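Xyloglucan-specific endo-beta-1,4-glucanase BoGH9A (Bacteroides ovatus, PDB 6DHT) hydrolyses internal beta-1,4-glucosidic linkages in the backbone of xyloglucan, releasing xyloglucan oligosaccharides. Local coordinates at residues Gln219-Leu222 against Asp223-Leu226; Ala272-Met275 against Ala276-Ser279. All coordinates share one frame; numbering follows the deposited sequence.

Contact 1: residues Gln219-Leu222 against Asp223-Leu226; sequences QFNL and DWML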
loop_
_atom_site.group_PDB
_atom_site.type_symbol
_atom_site.label_atom_id
_atom_site.label_comp_id
_atom_site.label_asym_id
_atom_site.label_seq_id
_atom_site.Cartn_x
_atom_site.Cartn_y
_atom_site.Cartn_z
ATOM N N GLN A 219 2.323 -12.522 -8.633
ATOM C CA GLN A 219 2.608 -13.954 -8.703
ATOM C C GLN A 219 3.990 -14.277 -8.175
ATOM O O GLN A 219 4.206 -15.362 -7.623
ATOM C CB GLN A 219 2.459 -14.458 -10.140
ATOM C CG GLN A 219 1.711 -15.799 -10.248
ATOM C CD GLN A 219 2.512 -17.029 -9.800
ATOM O OE1 GLN A 219 3.692 -17.199 -10.137
ATOM N NE2 GLN A 219 1.865 -17.887 -9.025
ATOM N N PHE A 220 4.920 -13.336 -8.312
ATOM C CA PHE A 220 6.271 -13.579 -7.818
ATOM C C PHE A 220 6.243 -13.879 -6.327
ATOM O O PHE A 220 7.029 -14.694 -5.824
ATOM C CB PHE A 220 7.206 -12.414 -8.075
ATOM C CG PHE A 220 8.637 -12.795 -7.893
ATOM C CD1 PHE A 220 9.332 -13.402 -8.926
ATOM C CD2 PHE A 220 9.261 -12.633 -6.672
ATOM C CE1 PHE A 220 10.661 -13.788 -8.755
ATOM C CE2 PHE A 220 10.599 -13.025 -6.502
ATOM C CZ PHE A 220 11.279 -13.621 -7.548
ATOM N N ASN A 221 5.358 -13.202 -5.599
ATOM C CA ASN A 221 5.185 -13.460 -4.188
ATOM C C ASN A 221 4.188 -14.604 -3.930
ATOM O O ASN A 221 4.408 -15.392 -3.032
ATOM C CB ASN A 221 4.790 -12.199 -3.415
ATOM C CG ASN A 221 4.994 -12.356 -1.917
ATOM O OD1 ASN A 221 6.117 -12.226 -1.440
ATOM N ND2 ASN A 221 3.938 -12.659 -1.171
ATOM N N LEU A 222 3.082 -14.684 -4.672
ATOM C CA LEU A 222 2.148 -15.806 -4.516
ATOM C C LEU A 222 2.845 -17.162 -4.646
ATOM O O LEU A 222 2.531 -18.106 -3.904
ATOM C CB LEU A 222 1.026 -15.721 -5.540
ATOM C CG LEU A 222 0.043 -14.552 -5.311
ATOM C CD1 LEU A 222 -0.798 -14.240 -6.578
ATOM C CD2 LEU A 222 -0.844 -14.785 -4.072
ATOM N N ASP A 223 3.778 -17.252 -5.583
ATOM C CA ASP A 223 4.485 -18.516 -5.803
ATOM C C ASP A 223 5.279 -18.885 -4.556
ATOM O O ASP A 223 5.284 -20.048 -4.129
ATOM C CB ASP A 223 5.407 -18.393 -7.007
ATOM C CG ASP A 223 5.811 -19.729 -7.576
ATOM O OD1 ASP A 223 5.036 -20.697 -7.423
ATOM O OD2 ASP A 223 6.888 -19.782 -8.200
ATOM N N TRP A 224 5.945 -17.907 -3.951
ATOM C CA TRP A 224 6.594 -18.156 -2.666
ATOM C C TRP A 224 5.575 -18.566 -1.588
ATOM O O TRP A 224 5.811 -19.509 -0.823
ATOM C CB TRP A 224 7.393 -16.932 -2.184
ATOM C CG TRP A 224 7.721 -17.077 -0.751
ATOM C CD1 TRP A 224 8.527 -18.027 -0.205
ATOM C CD2 TRP A 224 7.186 -16.333 0.349
ATOM N NE1 TRP A 224 8.556 -17.899 1.153
ATOM C CE2 TRP A 224 7.726 -16.875 1.526
ATOM C CE3 TRP A 224 6.314 -15.245 0.456
ATOM C CZ2 TRP A 224 7.424 -16.366 2.777
ATOM C CZ3 TRP A 224 6.028 -14.744 1.702
ATOM C CH2 TRP A 224 6.565 -15.297 2.837
ATOM N N MET A 225 4.443 -17.858 -1.500
ATOM C CA MET A 225 3.455 -18.138 -0.460
ATOM C C MET A 225 3.014 -19.608 -0.469
ATOM O O MET A 225 2.843 -20.196 0.592
ATOM C CB MET A 225 2.233 -17.218 -0.612
ATOM C CG MET A 225 2.523 -15.780 -0.318
ATOM S SD MET A 225 1.055 -14.734 -0.422
ATOM C CE MET A 225 0.309 -15.040 1.167
ATOM N N LEU A 226 2.823 -20.176 -1.654
ATOM C CA LEU A 226 2.458 -21.592 -1.781
ATOM C C LEU A 226 3.416 -22.506 -1.008
ATOM O O LEU A 226 2.982 -23.503 -0.421
ATOM C CB LEU A 226 2.406 -21.993 -3.253
ATOM C CG LEU A 226 1.263 -21.378 -4.057
ATOM C CD1 LEU A 226 1.452 -21.728 -5.506
ATOM C CD2 LEU A 226 -0.094 -21.888 -3.610
HETATM O O HOH W 1 2.845 -20.671 -8.995
#

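Contact 2: residues Ala272-Met275 against Ala276-Ser279; sequences AAVM and AQSS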
loop_
_atom_site.group_PDB
_atom_site.type_symbol
_atom_site.label_atom_id
_atom_site.label_comp_id
_atom_site.label_asym_id
_atom_site.label_seq_id
_atom_site.Cartn_x
_atom_site.Cartn_y
_atom_site.Cartn_z
ATOM N N ALA A 272 -5.431 -17.932 2.667
ATOM C CA ALA A 272 -6.646 -18.470 2.070
ATOM C C ALA A 272 -7.366 -17.406 1.252
ATOM O O ALA A 272 -7.776 -17.657 0.132
ATOM C CB ALA A 272 -7.549 -19.031 3.142
ATOM N N ALA A 273 -7.478 -16.208 1.814
ATOM C CA ALA A 273 -8.205 -15.127 1.146
ATOM C C ALA A 273 -7.519 -14.755 -0.157
ATOM O O ALA A 273 -8.153 -14.654 -1.194
ATOM C CB ALA A 273 -8.300 -13.934 2.053
ATOM N N VAL A 274 -6.210 -14.516 -0.100
ATOM C CA VAL A 274 -5.502 -14.065 -1.286
ATOM C C VAL A 274 -5.381 -15.162 -2.330
ATOM O O VAL A 274 -5.392 -14.900 -3.516
ATOM C CB VAL A 274 -4.149 -13.425 -0.914
ATOM C CG1 VAL A 274 -3.074 -14.448 -0.654
ATOM C CG2 VAL A 274 -3.695 -12.446 -1.989
ATOM N N MET A 275 -5.318 -16.412 -1.888
ATOM C CA MET A 275 -5.247 -17.504 -2.851
ATOM C C MET A 275 -6.607 -17.727 -3.544
ATOM O O MET A 275 -6.648 -17.913 -4.748
ATOM C CB MET A 275 -4.713 -18.778 -2.172
ATOM C CG MET A 275 -3.232 -18.680 -1.844
ATOM S SD MET A 275 -2.256 -18.602 -3.331
ATOM C CE MET A 275 -0.653 -18.223 -2.636
ATOM N N ALA A 276 -7.681 -17.630 -2.777
ATOM C CA ALA A 276 -9.022 -17.700 -3.359
ATOM C C ALA A 276 -9.249 -16.532 -4.350
ATOM O O ALA A 276 -9.755 -16.732 -5.462
ATOM C CB ALA A 276 -10.054 -17.692 -2.262
ATOM N N GLN A 277 -8.883 -15.316 -3.934
ATOM C CA GLN A 277 -8.930 -14.156 -4.814
ATOM C C GLN A 277 -8.113 -14.409 -6.083
ATOM O O GLN A 277 -8.582 -14.215 -7.195
ATOM C CB GLN A 277 -8.354 -12.951 -4.060
ATOM C CG GLN A 277 -8.502 -11.583 -4.739
ATOM C CD GLN A 277 -7.654 -10.521 -4.072
ATOM O OE1 GLN A 277 -6.467 -10.717 -3.829
ATOM N NE2 GLN A 277 -8.265 -9.403 -3.763
ATOM N N SER A 278 -6.845 -14.793 -5.893
ATOM C CA SER A 278 -5.941 -15.011 -7.020
ATOM C C SER A 278 -6.437 -16.092 -7.990
ATOM O O SER A 278 -6.191 -16.008 -9.193
ATOM C CB SER A 278 -4.535 -15.349 -6.521
ATOM O OG SER A 278 -4.042 -14.280 -5.714
ATOM N N SER A 279 -7.094 -17.116 -7.452
ATOM C CA SER A 279 -7.627 -18.188 -8.282
ATOM C C SER A 279 -8.507 -17.605 -9.383
ATOM O O SER A 279 -8.399 -17.998 -10.544
ATOM C CB SER A 279 -8.424 -19.166 -7.430
ATOM O OG SER A 279 -8.837 -20.246 -8.245
#

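Contact 1: residues Gln219-Leu222 against Asp223-Leu226
Asp-223 and Gln-219 meet one helical turn apart, through the backbone and a water. Asp-223 N donates to Gln-219 O at 2.8 Å. The water donates to Asp-223 OD1 (2.7 Å) and accepts from Gln-219 NE2 (3.0 Å). The bend of the glutamine chain at chi2 (-74°) turns its amide forward, toward this water. The amide and carboxylate planes stand 44° apart. The other oxygen, OD2, forms a salt bridge with Lys-164. Further i to i+4 bonds run from Met-225 N to Asn-221 O and from Leu-226 N to Leu-222 O.

The Asn-221 amide lies alongside Trp-224 and points the same way. Its OD1 is 3.6 Å from Trp-224 CE3; its ND2 sits at the ring edge, in plane. ND2 also packs against Met-225 CG at 3.5 Å and makes a weak hydrogen bond to Ser-179 OG. OD1 accepts from the backbone N of Trp-166. Farther out, Leu-222 CD2 touches Met-225 SD at 4.1 Å. In this catalytic-domain helix, 213-226, Leu-222, Met-225 and Leu-226 face helix 265-281 and Trp-224 packs on helix 176-192.

The carboxylate of Asp-223 thus has a separate partner for each oxygen. Lys-164 and the water held by Gln-219 would be expected to stabilise its negative charge.

Contact 2: residues Ala272-Met275 against Ala276-Ser279
Met-275, Ala-276 and Val-274 give up the most surface in these two turns of helix. Each is joined to a residue four places away. Ala-276 N donates to Ala-272 O at 2.9 Å. Its methyl rests on the same carbonyl, with CB 3.3 Å from Ala-272 O. Met-275 O accepts from Ser-279 N at 2.9 Å, and Ser-279 CB packs against that oxygen.

Val-274 supplies the most heavily used acceptor. Its O takes two hydrogen bonds from Ser-278, one from N at 2.8 Å and one from OG at 2.7 Å. The two donors reach the oxygen from opposite faces of the carbonyl plane, tilted 32° and 31° from it. The serine hydroxyl can fold back because OG lies beside its own backbone N (chi1 -59°). This is the familiar i to i-4 bond of a buried helical serine. OG also accepts a hydrogen bond from Gln-187 NE2.

The valine side chain crosses Gln-277, bringing its CG2 to 3.7 Å from Gln-277 OE1. The glutamine chain is extended, and its amide reaches out to helix 176-192. There OE1 accepts from Gln-187 NE2, and NE2 donates to Gly-184 O. Gln-277 N closes the turn on Ala-273 O at 2.9 Å.

These turns belong to helix 265-281 and have helices on several flanks. Ala-273 and Ala-276 pack on helix 339-353, and Ala-276 O accepts from Ser-352 OG. Val-274 and Gln-277 touch helix 176-192. Met-275 leans on helices 213-226 and 292-309. Ala-272 and Ser-279 also meet helix 292-309.

From the N terminus, contact 1 comes first, in helix 213-226. Contact 2 follows in helix 265-281. Each lies within one continuous helix and closes no long loop. They are in series, neither nested nor crossing. Their centres are about 11 Å apart, and the two helices touch. Met-275 is the main link: its CE lies 3.4 Å from Leu-222 O and also packs on Met-225 CB and Leu-226 CD2. Leu-222 CD1 meets Ser-278 OG at 3.4 Å. Helices 176-192 and 292-309 pack against both contacts. The four helices form one packed region within the (alpha/alpha)6 barrel of the catalytic glycosyl hydrolase family 9 domain.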